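Local coordinates for protein uronate isomerase (Caulobacter crescentus, PDB 2Q01) that isomerises D-glucuronate to D-fructuronate and D-galacturonate to D-tagaturonate in the pentose and glucuronate interconversion pathway, at residues T21-A25 / A441-A445; W228-L232 / M291-M295. One frame throughout, in Å; residues are numbered along the deposited sequence. Where two conformers were deposited one is given.

In the fold
Both contacts are buried helix-helix joints, yet each lies well away from the chain's centre, about 29 Å for contact 1 and 25 Å for contact 2, centre to centre, and on opposite sides of it. Contact 1 brings the first helix, 19-30, onto the end of helix 425-445 and so ties together parts far apart in sequence; contact 2 is nested within that span and joins helices 228-244 and 281-302. They have no helix in common. At contact 1 small residues bring the backbones close, and neighbouring subunits reach its edges. No other subunit touches contact 2, its helices held farther apart and bridged by long side chains, with methionine sulfur against aromatic edges in place of a methyl over a ring face.

Contact 1 (T21-A25 / A441-A445); sequences TRSYA and ARMVA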
loop_
_atom_site.group_PDB
_atom_site.type_symbol
_atom_site.label_atom_id
_atom_site.label_comp_id
_atom_site.label_asym_id
_atom_site.label_seq_id
_atom_site.Cartn_x
_atom_site.Cartn_y
_atom_site.Cartn_z
ATOM N N THR B 21 -14.303 -4.256 22.290
ATOM C CA THR B 21 -14.571 -4.036 20.868
ATOM C C THR B 21 -15.518 -5.109 20.325
ATOM O O THR B 21 -16.515 -4.792 19.669
ATOM C CB THR B 21 -13.265 -3.988 20.047
ATOM O OG1 THR B 21 -12.346 -3.083 20.667
ATOM C CG2 THR B 21 -13.531 -3.506 18.632
ATOM N N ARG B 22 -15.218 -6.368 20.645
ATOM C CA ARG B 22 -16.020 -7.521 20.242
ATOM C C ARG B 22 -17.486 -7.403 20.631
ATOM O O ARG B 22 -18.370 -7.769 19.851
ATOM C CB ARG B 22 -15.411 -8.803 20.831
ATOM C CG ARG B 22 -16.229 -10.077 20.649
ATOM C CD ARG B 22 -15.386 -11.311 20.927
ATOM N NE ARG B 22 -14.489 -11.594 19.812
ATOM C CZ ARG B 22 -14.006 -12.796 19.509
ATOM N NH1 ARG B 22 -14.328 -13.857 20.239
ATOM N NH2 ARG B 22 -13.199 -12.937 18.464
ATOM N N SER B 23 -17.742 -6.867 21.823
ATOM C CA SER B 23 -19.104 -6.752 22.322
ATOM C C SER B 23 -19.884 -5.619 21.671
ATOM O O SER B 23 -21.104 -5.712 21.534
ATOM C CB SER B 23 -19.129 -6.614 23.838
ATOM O OG SER B 23 -20.424 -6.925 24.312
ATOM N N TYR B 24 -19.184 -4.554 21.272
ATOM C CA TYR B 24 -19.803 -3.500 20.453
ATOM C C TYR B 24 -20.138 -4.083 19.072
ATOM O O TYR B 24 -21.235 -3.870 18.547
ATOM C CB TYR B 24 -18.880 -2.292 20.269
ATOM C CG TYR B 24 -18.799 -1.304 21.420
ATOM C CD1 TYR B 24 -17.560 -0.918 21.931
ATOM C CD2 TYR B 24 -19.946 -0.726 21.972
ATOM C CE1 TYR B 24 -17.458 -0.003 22.972
ATOM C CE2 TYR B 24 -19.854 0.194 23.021
ATOM C CZ TYR B 24 -18.602 0.549 23.514
ATOM O OH TYR B 24 -18.474 1.454 24.544
ATOM N N ALA B 25 -19.184 -4.830 18.513
ATOM C CA ALA B 25 -19.316 -5.496 17.215
ATOM C C ALA B 25 -20.512 -6.430 17.172
ATOM O O ALA B 25 -21.346 -6.331 16.271
ATOM C CB ALA B 25 -18.031 -6.252 16.876
ATOM N N ALA B 441 -17.148 -0.903 15.468
ATOM C CA ALA B 441 -16.862 -1.209 16.877
ATOM C C ALA B 441 -15.528 -0.662 17.354
ATOM O O ALA B 441 -15.415 -0.228 18.498
ATOM C CB ALA B 441 -16.892 -2.684 17.099
ATOM N N ARG B 442 -14.522 -0.684 16.479
ATOM C CA ARG B 442 -13.214 -0.120 16.806
ATOM C C ARG B 442 -13.269 1.403 16.852
ATOM O O ARG B 442 -12.529 2.026 17.613
ATOM C CB ARG B 442 -12.154 -0.572 15.811
ATOM C CG ARG B 442 -10.810 -0.866 16.459
ATOM C CD ARG B 442 -9.673 -0.099 15.806
ATOM N NE ARG B 442 -9.525 -0.394 14.383
ATOM C CZ ARG B 442 -8.850 0.370 13.530
ATOM N NH1 ARG B 442 -8.257 1.484 13.953
ATOM N NH2 ARG B 442 -8.770 0.025 12.253
ATOM N N MET B 443 -14.144 1.997 16.039
ATOM C CA MET B 443 -14.363 3.443 16.074
ATOM C C MET B 443 -15.023 3.840 17.384
ATOM O O MET B 443 -14.677 4.870 17.956
ATOM C CB MET B 443 -15.215 3.937 14.889
ATOM C CG MET B 443 -14.661 3.631 13.496
ATOM S SD MET B 443 -12.967 4.182 13.239
ATOM C CE MET B 443 -13.250 5.878 12.755
ATOM N N VAL B 444 -15.968 3.022 17.851
ATOM C CA VAL B 444 -16.662 3.274 19.114
ATOM C C VAL B 444 -15.755 3.034 20.327
ATOM O O VAL B 444 -15.727 3.855 21.247
ATOM C CB VAL B 444 -17.966 2.462 19.223
ATOM C CG1 VAL B 444 -18.635 2.676 20.580
ATOM C CG2 VAL B 444 -18.919 2.863 18.124
ATOM N N ALA B 445 -14.998 1.934 20.306
ATOM C CA ALA B 445 -14.079 1.573 21.399
ATOM C C ALA B 445 -12.940 2.568 21.584
ATOM O O ALA B 445 -12.480 2.783 22.701
ATOM C CB ALA B 445 -13.523 0.177 21.180
#
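Tyr24 lays its ring against Val444, and Ala441 presses into the backbone of helix 19-30 beside it. Val444 CG1 lies 3.6 Å from the centroid of the Tyr24 ring and only 10° off the ring normal, a CH-pi contact almost over the centre of one face. That methyl is anti to the backbone N of Val444 (chi1 177°), the torsion that places it over the ring. The CE1 side of the same ring also lies by Ala445, 4.0 Å from its CA. Ala441 CB is 3.3 Å from Thr21 O and also meets the CB atoms of Tyr24 and Ala25, so this methyl packs directly on the backbone at Thr21 O and Ala25 N. Thr21 turns CG2 onto Ala441 and Arg442 N, while OG1, 3.5 Å from Ala445 CB, is hydrogen-bonded to Asp18. With an alanine in place of Tyr24, Val444 CG1 would probably lose the ring face it packs on, opening a gap beside Ala445. The axes of the two short segments approach to 8.4 Å at 127° between their directions. Leu451 of helix 451-469 packs on both Tyr24 and Val444, and Ala445 O accepts a hydrogen bond from Arg22 of a second subunit, placing this helix pair at a subunit interface.

Contact 2 (W228-L232 / M291-M295); sequences WKSYL and MLTEM
Met291 sets its thioether against the edges of two aromatic rings, those of Trp228 and Tyr231, on the facing helix. The sulfur meets the indole at its benzene-ring rim: SD is 3.8 Å from Trp228 CH2 and 79° off the normal of the six-membered ring. Against Tyr231 the approach is even closer to the ring plane, with SD 87° off the normal, and the terminal methyl carries the nearest contact, Met291 CE to Tyr231 CE2 at 3.7 Å. Both are Met-aromatic contacts of the edge type, in which the sulfur probably faces ring C-H groups and not the pi cloud. The methionine chain is bent at chi2 and chi3, a bend that brings CE alongside the Tyr231 edge.

Leu232 fills the next position along the helix. Its CD2 lies 3.7 Å from Glu294 CG, the two side chains crossing at about a right angle, and the same methyl stands 4.2 Å from Met291 CE. Its other methyl, CD1, sits 3.5 Å above the plane of the Trp228 ring, toward the rim, which probably helps hold the indole's orientation. Glu294 offers its aliphatic part to this apolar patch, while its OE2 stands at the indole edge, near the ring plane and 4.3 Å from Trp228 CZ2, and is hydrogen-bonded to Gln290 NE2 one turn earlier. Tyr231 OH is bonded to Val202 O and His235, which should fix the far end of its ring.

Phe271 of helix 264-276 meets both aromatic rings, and Phe287 touches them from helix 281-302. With the axes of the two short segments 13.1 Å apart, this is a helix-helix packing built on Met-aromatic contacts, joining helices 228-244 and 281-302 in an enzyme of the metallo-dependent hydrolase superfamily.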
loop_
_atom_site.group_PDB
_atom_site.type_symbol
_atom_site.label_atom_id
_atom_site.label_comp_id
_atom_site.label_asym_id
_atom_site.label_seq_id
_atom_site.Cartn_x
_atom_site.Cartn_y
_atom_site.Cartn_z
ATOM N N TRP B 228 -21.992 4.523 -37.103
ATOM C CA TRP B 228 -21.862 5.191 -35.795
ATOM C C TRP B 228 -23.139 5.628 -35.078
ATOM O O TRP B 228 -23.404 5.174 -33.964
ATOM C CB TRP B 228 -20.868 6.353 -35.887
ATOM C CG TRP B 228 -20.692 7.151 -34.619
ATOM C CD1 TRP B 228 -20.946 8.484 -34.455
ATOM C CD2 TRP B 228 -20.212 6.676 -33.350
ATOM N NE1 TRP B 228 -20.652 8.870 -33.168
ATOM C CE2 TRP B 228 -20.199 7.781 -32.469
ATOM C CE3 TRP B 228 -19.791 5.426 -32.871
ATOM C CZ2 TRP B 228 -19.782 7.673 -31.136
ATOM C CZ3 TRP B 228 -19.381 5.320 -31.550
ATOM C CH2 TRP B 228 -19.376 6.439 -30.698
ATOM N N LYS B 229 -23.921 6.496 -35.713
ATOM C CA LYS B 229 -25.115 7.048 -35.081
ATOM C C LYS B 229 -26.168 5.990 -34.765
ATOM O O LYS B 229 -26.929 6.135 -33.802
ATOM C CB LYS B 229 -25.703 8.189 -35.921
ATOM C CG LYS B 229 -25.141 9.567 -35.545
ATOM C CD LYS B 229 -25.349 10.604 -36.647
ATOM C CE LYS B 229 -24.243 10.542 -37.703
ATOM N NZ LYS B 229 -24.494 11.469 -38.838
ATOM N N SER B 230 -26.194 4.922 -35.560
ATOM C CA SER B 230 -27.127 3.824 -35.317
ATOM C C SER B 230 -26.539 2.706 -34.445
ATOM O O SER B 230 -27.262 1.806 -34.017
ATOM C CB SER B 230 -27.690 3.277 -36.633
ATOM O OG SER B 230 -26.661 2.849 -37.500
ATOM N N TYR B 231 -25.232 2.765 -34.198
ATOM C CA TYR B 231 -24.583 1.922 -33.193
ATOM C C TYR B 231 -24.951 2.487 -31.825
ATOM O O TYR B 231 -25.230 1.746 -30.877
ATOM C CB TYR B 231 -23.066 1.918 -33.403
ATOM C CG TYR B 231 -22.239 1.380 -32.251
ATOM C CD1 TYR B 231 -22.017 0.006 -32.104
ATOM C CD2 TYR B 231 -21.648 2.246 -31.328
ATOM C CE1 TYR B 231 -21.249 -0.486 -31.060
ATOM C CE2 TYR B 231 -20.885 1.762 -30.274
ATOM C CZ TYR B 231 -20.686 0.398 -30.150
ATOM O OH TYR B 231 -19.928 -0.080 -29.111
ATOM N N LEU B 232 -24.956 3.814 -31.745
ATOM C CA LEU B 232 -25.380 4.527 -30.553
ATOM C C LEU B 232 -26.874 4.371 -30.286
ATOM O O LEU B 232 -27.280 4.232 -29.129
ATOM C CB LEU B 232 -25.000 6.005 -30.647
ATOM C CG LEU B 232 -23.513 6.350 -30.560
ATOM C CD1 LEU B 232 -23.344 7.852 -30.478
ATOM C CD2 LEU B 232 -22.863 5.665 -29.364
ATOM N N MET B 291 -16.248 5.512 -25.268
ATOM C CA MET B 291 -17.504 4.851 -24.928
ATOM C C MET B 291 -17.894 4.949 -23.455
ATOM O O MET B 291 -19.076 4.909 -23.139
ATOM C CB MET B 291 -17.497 3.391 -25.383
ATOM C CG MET B 291 -17.624 3.209 -26.896
ATOM S SD MET B 291 -18.957 4.157 -27.678
ATOM C CE MET B 291 -20.375 3.337 -26.983
ATOM N N LEU B 292 -16.913 5.080 -22.561
ATOM C CA LEU B 292 -17.202 5.336 -21.148
ATOM C C LEU B 292 -17.953 6.647 -20.992
ATOM O O LEU B 292 -18.949 6.712 -20.274
ATOM C CB LEU B 292 -15.926 5.344 -20.294
ATOM C CG LEU B 292 -15.463 4.004 -19.706
ATOM C CD1 LEU B 292 -14.397 4.221 -18.636
ATOM C CD2 LEU B 292 -16.630 3.193 -19.133
ATOM N N THR B 293 -17.485 7.677 -21.695
ATOM C CA THR B 293 -18.144 8.987 -21.734
ATOM C C THR B 293 -19.501 8.919 -22.438
ATOM O O THR B 293 -20.452 9.582 -22.036
ATOM C CB THR B 293 -17.241 10.021 -22.427
ATOM O OG1 THR B 293 -16.029 10.147 -21.681
ATOM C CG2 THR B 293 -17.903 11.400 -22.518
ATOM N N GLU B 294 -19.584 8.092 -23.473
ATOM C CA GLU B 294 -20.796 7.981 -24.262
ATOM C C GLU B 294 -21.912 7.320 -23.462
ATOM O O GLU B 294 -23.065 7.741 -23.554
ATOM C CB GLU B 294 -20.514 7.238 -25.568
ATOM C CG GLU B 294 -21.299 7.772 -26.762
ATOM C CD GLU B 294 -20.916 9.193 -27.173
ATOM O OE1 GLU B 294 -21.831 9.992 -27.474
ATOM O OE2 GLU B 294 -19.712 9.514 -27.206
ATOM N N MET B 295 -21.552 6.322 -22.646
ATOM C CA MET B 295 -22.509 5.632 -21.765
ATOM C C MET B 295 -23.006 6.545 -20.652
ATOM O O MET B 295 -24.130 6.395 -20.180
ATOM C CB MET B 295 -21.898 4.369 -21.143
ATOM C CG MET B 295 -21.566 3.228 -22.103
ATOM S SD MET B 295 -22.961 2.314 -22.759
ATOM C CE MET B 295 -23.061 2.964 -24.415
#